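Local atomic coordinates of endoribonuclease MazF4 (Mycobacterium tuberculosis, PDB entry 5XE2), a protein that acts as the toxin of a type II toxin-antitoxin system, an endoribonuclease that cleaves single-stranded mRNA within the sequence UCGCU. Residues A[52-57]-A[95-100]. Residues are numbered along the deposited sequence; the frame is centred on the assembly and turned at random.
Sequences TWVAMG and NTALAT
Thr52 comes up against Ala97 with their CA atoms only 4.5 Å apart, where the loop just before strand 53-55, the outermost strand of the sheet within this chain, packs against the C-terminal half of helix 88-101. So near an approach is consistent with the small side chain of Ala97: its CB points at the strand and touches Val54 CG2 at 3.7 Å, with the backbone carbonyl O of Thr52 slightly farther from the same CB, at 4.1 Å. Val54 presents this branch because its CG1 lies anti to the backbone N (chi1 -178°), which sets CG2 beside that N; the residue also packs on Thr90, Lys93 and Ile94, one to two turns back along the helix. Thr52 divides its two branches between different surroundings. Its methyl CG2 lies 3.7 Å from the carbonyl O of Ala97 and meets the methyl CG2 of Thr100, one turn further on, at 4.1 Å. Its OG1 is hydrogen-bonded to Asp69 OD2 of strand 65-75, and backbone hydrogen bonds of Thr52 with Ala68 and of Val54 with Val66 tie the segment into the antiparallel sheet of the MazF toxin fold. Thr100 likewise gives its methyl to the contact, and its backbone O is hydrogen-bonded by Asn28 ND2 of the second subunit. No hydrogen bond joins the two segments, so helix and sheet edge meet here through a few methyl groups and backbone carbonyl oxygens, in a small buried contact, with the polar end of Thr52 satisfied within the sheet.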
# COMPACT_ATOMS: atom_id res chain seq x y z
N THR A 52 -5.16 3.66 -12.29
CA THR A 52 -4.75 3.85 -10.89
C THR A 52 -4.80 5.30 -10.37
O THR A 52 -4.44 5.54 -9.21
CB THR A 52 -3.35 3.27 -10.66
OG1 THR A 52 -2.46 3.74 -11.69
CG2 THR A 52 -3.42 1.75 -10.67
N TRP A 53 -5.21 6.24 -11.21
CA TRP A 53 -5.41 7.63 -10.79
C TRP A 53 -6.90 7.91 -10.72
O TRP A 53 -7.65 7.47 -11.59
CB TRP A 53 -4.70 8.58 -11.75
CG TRP A 53 -3.21 8.57 -11.51
CD1 TRP A 53 -2.41 7.46 -11.35
CD2 TRP A 53 -2.36 9.69 -11.39
NE1 TRP A 53 -1.11 7.84 -11.14
CE2 TRP A 53 -1.05 9.20 -11.16
CE3 TRP A 53 -2.56 11.07 -11.45
CZ2 TRP A 53 0.05 10.05 -11.00
CZ3 TRP A 53 -1.48 11.89 -11.29
CH2 TRP A 53 -0.19 11.39 -11.07
N VAL A 54 -7.33 8.57 -9.64
CA VAL A 54 -8.73 8.92 -9.43
C VAL A 54 -8.85 10.43 -9.27
O VAL A 54 -8.30 10.99 -8.33
CB VAL A 54 -9.32 8.21 -8.17
CG1 VAL A 54 -10.79 8.55 -8.00
CG2 VAL A 54 -9.13 6.70 -8.27
N ALA A 55 -9.56 11.08 -10.18
CA ALA A 55 -9.83 12.51 -10.07
C ALA A 55 -10.87 12.76 -8.98
O ALA A 55 -11.87 12.04 -8.88
CB ALA A 55 -10.33 13.07 -11.41
N MET A 56 -10.64 13.80 -8.18
CA MET A 56 -11.63 14.27 -7.24
C MET A 56 -12.80 14.85 -8.03
O MET A 56 -12.61 15.36 -9.13
CB MET A 56 -11.05 15.34 -6.32
CG MET A 56 -9.94 14.87 -5.39
SD MET A 56 -10.46 13.53 -4.28
CE MET A 56 -9.19 13.62 -3.04
N GLY A 57 -13.99 14.75 -7.45
CA GLY A 57 -15.22 15.16 -8.11
C GLY A 57 -15.80 16.43 -7.52
O GLY A 57 -15.32 16.92 -6.49
N ASN A 95 -11.08 2.42 -4.12
CA ASN A 95 -10.96 0.98 -3.82
C ASN A 95 -10.55 0.17 -5.04
O ASN A 95 -9.71 -0.72 -4.93
CB ASN A 95 -12.26 0.41 -3.27
CG ASN A 95 -12.66 1.01 -1.94
OD1 ASN A 95 -11.83 1.52 -1.19
ND2 ASN A 95 -13.95 0.93 -1.65
N THR A 96 -11.16 0.47 -6.18
CA THR A 96 -10.86 -0.24 -7.43
C THR A 96 -9.44 0.07 -7.88
O THR A 96 -8.70 -0.84 -8.27
CB THR A 96 -11.86 0.13 -8.53
OG1 THR A 96 -13.19 -0.14 -8.06
CG2 THR A 96 -11.61 -0.69 -9.81
N ALA A 97 -9.06 1.35 -7.80
CA ALA A 97 -7.72 1.80 -8.16
C ALA A 97 -6.62 1.12 -7.32
O ALA A 97 -5.60 0.66 -7.85
CB ALA A 97 -7.64 3.32 -8.04
N LEU A 98 -6.83 1.06 -6.00
CA LEU A 98 -5.92 0.34 -5.10
C LEU A 98 -5.79 -1.15 -5.46
O LEU A 98 -4.68 -1.68 -5.50
CB LEU A 98 -6.39 0.47 -3.66
CG LEU A 98 -6.27 1.83 -2.97
CD1 LEU A 98 -7.06 1.82 -1.68
CD2 LEU A 98 -4.81 2.17 -2.70
N ALA A 99 -6.92 -1.81 -5.72
CA ALA A 99 -6.90 -3.21 -6.17
C ALA A 99 -6.09 -3.40 -7.46
O ALA A 99 -5.30 -4.34 -7.58
CB ALA A 99 -8.33 -3.74 -6.35
N THR A 100 -6.25 -2.48 -8.41
CA THR A 100 -5.49 -2.52 -9.66
C THR A 100 -3.99 -2.28 -9.43
O THR A 100 -3.15 -3.00 -9.98
CB THR A 100 -6.05 -1.53 -10.69
OG1 THR A 100 -7.42 -1.85 -10.93
CG2 THR A 100 -5.29 -1.60 -12.01